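Local coordinates for macro domain-containing protein (Thermosipho africanus, PDB 7OMU) that joins a DarT-family domain to a macro domain, the latter carrying bound adenosine-5-diphosphoribose, at residues Tyr27-Ile32 with Leu107-Val112; Leu85-Arg90 with Ile167-Leu172. The protein carries 1 engineered substitution. All coordinates share one frame; numbering follows the deposited sequence.

The two contacts illustrate how strand pairings in one region can close loops that cross along the chain. From the N terminus, residues 27-32 come first and 85-90 follow, before either has met its partner. The chain then runs through helix 92-99 to residues 107-112, which return to 27-32 and close the loop of contact 1. Only at 167-172 does contact 2 close, so the loops cross and do not nest. Contact 1 lies in a mixed sheet and contact 2 in an antiparallel one, both within the DarT-family region. The sheets meet where Tyr-27 O and Tyr-86 N lie 2.8 Å apart, a probable hydrogen bond, and where the Tyr-27 ring packs on Pro-89.

Contact 1. Residues Tyr27-Ile32 with Leu107-Val112; sequences YYITHI and LAIVAV
Ile-109 lies beside Ile-29, its partner across an antiparallel strand pair, and reaches diagonally to the base of Tyr-27 on the same face. The pair, strands 25-31 and 107-113, forms one side of a mixed four-stranded sheet in the DarT-family domain and shows how bumps on one strand fill dips diagonally as well as straight across. The two branches of Ile-109 divide the work. With CG1 beside its backbone N and CG2 anti to it (chi1 -64°), CG1 runs alongside Ile-29 CG1 at 4.1 Å, both side chains pointing the same way, while CG2 fills the angle at the base of Tyr-27, 3.7 Å from that residue's CB. The Tyr-27 ring passes the methyl obliquely and leans toward the low surface of Ala-111, its direct partner across the pair. Leu-94 of helix 92-99 packs on both isoleucines.

On the opposite face, Val-110 makes a straight and a diagonal contact in the same way. It meets Tyr-28 at the CB atoms, 4.4 Å apart, and sends CG2 diagonally to Thr-30 CG2 at 4.2 Å. The ring of Tyr-28, its CG anti to the backbone N (chi1 179°), leads away, and its OH bonds to Lys-58 NZ. Farther along, the shallow place at Ala-108 receives Ile-32, with the two CB atoms 4.2 Å apart.

Between the two faces, four backbone hydrogen bonds tie Tyr-28 to Val-110 and Thr-30 to Ala-108. In the second pair each donor sits nearly along the C=O axis of its acceptor, whereas in the first the approach is more bent. At the end of the ladder the side chains of His-31 and Leu-107 diverge, yet Leu-107 bends back: its CD2 rests 3.7 Å from Thr-30 O, the oxygen that accepts the hydrogen bond from Ala-108 N.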
# COMPACT_ATOMS: atom_id res chain seq x y z
N TYR A 27 9.08 2.04 -13.83
CA TYR A 27 8.32 0.79 -13.57
C TYR A 27 7.12 0.68 -14.50
O TYR A 27 6.34 1.64 -14.60
CB TYR A 27 7.89 0.77 -12.10
CG TYR A 27 9.02 0.93 -11.12
CD1 TYR A 27 9.79 -0.16 -10.74
CD2 TYR A 27 9.33 2.16 -10.58
CE1 TYR A 27 10.84 -0.03 -9.85
CE2 TYR A 27 10.38 2.31 -9.68
CZ TYR A 27 11.14 1.21 -9.31
OH TYR A 27 12.17 1.35 -8.44
N TYR A 28 7.00 -0.46 -15.18
CA TYR A 28 5.85 -0.83 -16.05
C TYR A 28 5.16 -2.05 -15.44
O TYR A 28 5.81 -3.11 -15.32
CB TYR A 28 6.33 -1.10 -17.48
CG TYR A 28 5.25 -1.50 -18.44
CD1 TYR A 28 4.40 -0.56 -19.01
CD2 TYR A 28 5.07 -2.83 -18.80
CE1 TYR A 28 3.42 -0.93 -19.92
CE2 TYR A 28 4.09 -3.21 -19.69
CZ TYR A 28 3.25 -2.27 -20.26
OH TYR A 28 2.29 -2.67 -21.14
N ILE A 29 3.90 -1.89 -15.04
CA ILE A 29 3.03 -2.97 -14.50
C ILE A 29 2.49 -3.78 -15.69
O ILE A 29 2.03 -3.14 -16.65
CB ILE A 29 1.88 -2.39 -13.66
CG1 ILE A 29 2.40 -1.57 -12.48
CG2 ILE A 29 0.94 -3.49 -13.20
CD1 ILE A 29 1.37 -0.63 -11.91
N THR A 30 2.52 -5.11 -15.60
CA THR A 30 1.98 -6.02 -16.64
C THR A 30 1.64 -7.39 -16.05
O THR A 30 2.11 -7.71 -14.95
CB THR A 30 2.97 -6.18 -17.81
OG1 THR A 30 2.25 -6.72 -18.92
CG2 THR A 30 4.15 -7.05 -17.46
N HIS A 31 0.85 -8.18 -16.79
CA HIS A 31 0.59 -9.61 -16.49
C HIS A 31 1.90 -10.37 -16.69
O HIS A 31 2.64 -10.04 -17.64
CB HIS A 31 -0.55 -10.16 -17.35
CG HIS A 31 -1.17 -11.40 -16.81
ND1 HIS A 31 -0.49 -12.60 -16.74
CD2 HIS A 31 -2.40 -11.64 -16.31
CE1 HIS A 31 -1.27 -13.52 -16.23
NE2 HIS A 31 -2.46 -12.96 -15.95
N ILE A 32 2.19 -11.34 -15.83
CA ILE A 32 3.50 -12.05 -15.82
C ILE A 32 3.61 -12.94 -17.07
O ILE A 32 4.74 -13.32 -17.42
CB ILE A 32 3.70 -12.83 -14.50
CG1 ILE A 32 5.13 -13.36 -14.39
CG2 ILE A 32 2.67 -13.94 -14.36
CD1 ILE A 32 5.49 -13.89 -13.03
N LEU A 107 0.98 -10.97 -11.61
CA LEU A 107 1.51 -9.63 -11.97
C LEU A 107 3.03 -9.60 -11.88
O LEU A 107 3.62 -10.35 -11.06
CB LEU A 107 0.89 -8.57 -11.05
CG LEU A 107 -0.58 -8.27 -11.29
CD1 LEU A 107 -1.06 -7.16 -10.36
CD2 LEU A 107 -0.83 -7.88 -12.74
N ALA A 108 3.62 -8.73 -12.70
CA ALA A 108 5.07 -8.42 -12.75
C ALA A 108 5.24 -6.92 -12.98
O ALA A 108 4.53 -6.36 -13.83
CB ALA A 108 5.72 -9.24 -13.83
N ILE A 109 6.15 -6.29 -12.23
CA ILE A 109 6.57 -4.88 -12.44
C ILE A 109 7.93 -4.92 -13.13
O ILE A 109 8.88 -5.46 -12.55
CB ILE A 109 6.56 -4.10 -11.12
CG1 ILE A 109 5.14 -4.00 -10.56
CG2 ILE A 109 7.19 -2.72 -11.28
CD1 ILE A 109 5.06 -3.97 -9.05
N VAL A 110 7.99 -4.42 -14.37
CA VAL A 110 9.22 -4.41 -15.21
C VAL A 110 9.95 -3.10 -14.92
O VAL A 110 9.35 -2.04 -15.14
CB VAL A 110 8.90 -4.57 -16.71
CG1 VAL A 110 10.16 -4.52 -17.57
CG2 VAL A 110 8.12 -5.85 -16.97
N ALA A 111 11.18 -3.19 -14.40
CA ALA A 111 12.04 -2.04 -14.08
C ALA A 111 12.75 -1.56 -15.35
O ALA A 111 13.28 -2.41 -16.09
CB ALA A 111 13.02 -2.41 -13.00
N VAL A 112 12.73 -0.25 -15.59
CA VAL A 112 13.39 0.43 -16.74
C VAL A 112 14.41 1.41 -16.15
O VAL A 112 14.05 2.08 -15.18
CB VAL A 112 12.35 1.13 -17.62
CG1 VAL A 112 12.99 1.92 -18.76
CG2 VAL A 112 11.33 0.14 -18.17

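Contact 2. Residues Leu85-Arg90 with Ile167-Leu172; sequences LYFQPR and IMAACL. Engineered in segment 167-172: Ala-170 (natural residue Glu).
Phe-87 brings CD2 and CE2 of its ring against the backbone of Ala-169 and Ala-170, an example of an aromatic group just past the end of one strand packing on the backbone that leads into the next. Its CE2 comes within 3.5 Å of Ala-170 C, and CD2 lies 4.0 Å from Ala-169 CB. Ala-169 O, near the ring plane at its edge, also receives a weak hydrogen bond from Phe-87 N at 3.3 Å. Tyr-86 turns its edge to the preceding carbonyl: Met-168 O lies in the ring plane, 3.7 Å from CD1, while CE1 runs beside Met-168 CB. On the same face as Tyr-86 is Ala-170, an engineered residue, whose CB meets the ring obliquely. Within these segments the antiparallel ladder has two pairs: Leu-85 with Cys-171, hydrogen-bonded in both directions, and Tyr-86 with Ala-170, a non-hydrogen-bonded pair.

Past the strand, Gln-88 crosses Ile-167, CG to CG1 at 3.6 Å. A bend at chi2 (61°) folds its amide back, and OE1 accepts a hydrogen bond from Arg-90 N at 3.0 Å, a bond that spans the turn.

Strand 82-86 is one of the two outermost strands of an antiparallel sheet, with 170-174 between it and strand 123-125. Strand 25-31 packs on Leu-85 and Phe-87, while Pro-92 and Met-93 at the start of helix 92-99 touch Ile-167, Met-168 and Tyr-86.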
# COMPACT_ATOMS: atom_id res chain seq x y z
N LEU A 85 5.42 4.49 -18.04
CA LEU A 85 6.43 4.09 -17.03
C LEU A 85 6.23 4.92 -15.76
O LEU A 85 6.59 6.11 -15.78
CB LEU A 85 7.83 4.30 -17.61
CG LEU A 85 8.10 3.63 -18.96
CD1 LEU A 85 9.54 3.82 -19.38
CD2 LEU A 85 7.76 2.15 -18.90
N TYR A 86 5.67 4.33 -14.71
CA TYR A 86 5.38 5.00 -13.42
C TYR A 86 6.68 5.25 -12.65
O TYR A 86 7.59 4.42 -12.73
CB TYR A 86 4.45 4.14 -12.54
CG TYR A 86 3.06 3.93 -13.07
CD1 TYR A 86 2.12 4.95 -13.06
CD2 TYR A 86 2.65 2.69 -13.53
CE1 TYR A 86 0.83 4.75 -13.52
CE2 TYR A 86 1.37 2.47 -14.00
CZ TYR A 86 0.45 3.51 -13.99
OH TYR A 86 -0.82 3.29 -14.46
N PHE A 87 6.75 6.36 -11.91
CA PHE A 87 7.82 6.64 -10.92
C PHE A 87 7.56 5.82 -9.66
O PHE A 87 8.53 5.43 -8.97
CB PHE A 87 7.88 8.13 -10.58
CG PHE A 87 8.29 9.00 -11.73
CD1 PHE A 87 9.62 9.13 -12.07
CD2 PHE A 87 7.34 9.67 -12.48
CE1 PHE A 87 10.00 9.91 -13.15
CE2 PHE A 87 7.72 10.45 -13.56
CZ PHE A 87 9.05 10.58 -13.88
N GLN A 88 6.27 5.61 -9.36
CA GLN A 88 5.79 4.82 -8.20
C GLN A 88 4.77 3.80 -8.70
O GLN A 88 3.65 4.16 -9.03
CB GLN A 88 5.17 5.75 -7.16
CG GLN A 88 4.47 5.01 -6.03
CD GLN A 88 5.45 4.15 -5.27
OE1 GLN A 88 5.64 2.97 -5.58
NE2 GLN A 88 6.09 4.76 -4.28
N PRO A 89 5.13 2.50 -8.79
CA PRO A 89 4.19 1.46 -9.21
C PRO A 89 3.23 1.00 -8.10
O PRO A 89 2.16 0.50 -8.44
CB PRO A 89 5.10 0.30 -9.62
CG PRO A 89 6.32 0.47 -8.73
CD PRO A 89 6.48 1.96 -8.53
N ARG A 90 3.61 1.15 -6.82
CA ARG A 90 2.76 0.83 -5.65
C ARG A 90 1.73 1.95 -5.49
O ARG A 90 1.89 2.77 -4.57
CB ARG A 90 3.63 0.66 -4.40
CG ARG A 90 2.92 0.07 -3.20
CD ARG A 90 3.87 -0.06 -2.03
NE ARG A 90 3.23 -0.53 -0.80
CZ ARG A 90 2.47 0.23 -0.00
NH1 ARG A 90 2.24 1.50 -0.30
NH2 ARG A 90 1.94 -0.29 1.09
N ILE A 167 0.52 10.46 -7.49
CA ILE A 167 1.36 9.25 -7.22
C ILE A 167 1.51 8.41 -8.50
O ILE A 167 2.50 7.65 -8.60
CB ILE A 167 0.78 8.43 -6.05
CG1 ILE A 167 1.79 7.37 -5.59
CG2 ILE A 167 -0.56 7.81 -6.42
CD1 ILE A 167 1.39 6.67 -4.32
N MET A 168 0.59 8.55 -9.44
CA MET A 168 0.64 7.86 -10.76
C MET A 168 1.29 8.77 -11.80
O MET A 168 1.06 8.54 -13.00
CB MET A 168 -0.76 7.45 -11.20
CG MET A 168 -1.35 6.40 -10.31
SD MET A 168 -2.89 5.75 -10.94
CE MET A 168 -4.04 6.95 -10.26
N ALA A 169 2.07 9.76 -11.36
CA ALA A 169 3.02 10.50 -12.23
C ALA A 169 3.87 9.47 -12.96
O ALA A 169 4.18 8.41 -12.35
CB ALA A 169 3.88 11.45 -11.42
N ALA A 170 4.21 9.75 -14.22
CA ALA A 170 4.81 8.78 -15.15
C ALA A 170 5.67 9.50 -16.19
O ALA A 170 5.48 10.71 -16.42
CB ALA A 170 3.73 7.97 -15.82
N CYS A 171 6.60 8.74 -16.78
CA CYS A 171 7.40 9.10 -17.96
C CYS A 171 6.81 8.38 -19.18
O CYS A 171 6.81 7.14 -19.18
CB CYS A 171 8.85 8.69 -17.75
SG CYS A 171 9.84 8.74 -19.26
N LEU A 172 6.28 9.14 -20.14
CA LEU A 172 5.63 8.59 -21.37
C LEU A 172 6.67 8.50 -22.49
O LEU A 172 7.15 9.55 -22.95
CB LEU A 172 4.46 9.50 -21.77
CG LEU A 172 3.41 9.74 -20.69
CD1 LEU A 172 2.36 10.71 -21.19
CD2 LEU A 172 2.76 8.44 -20.25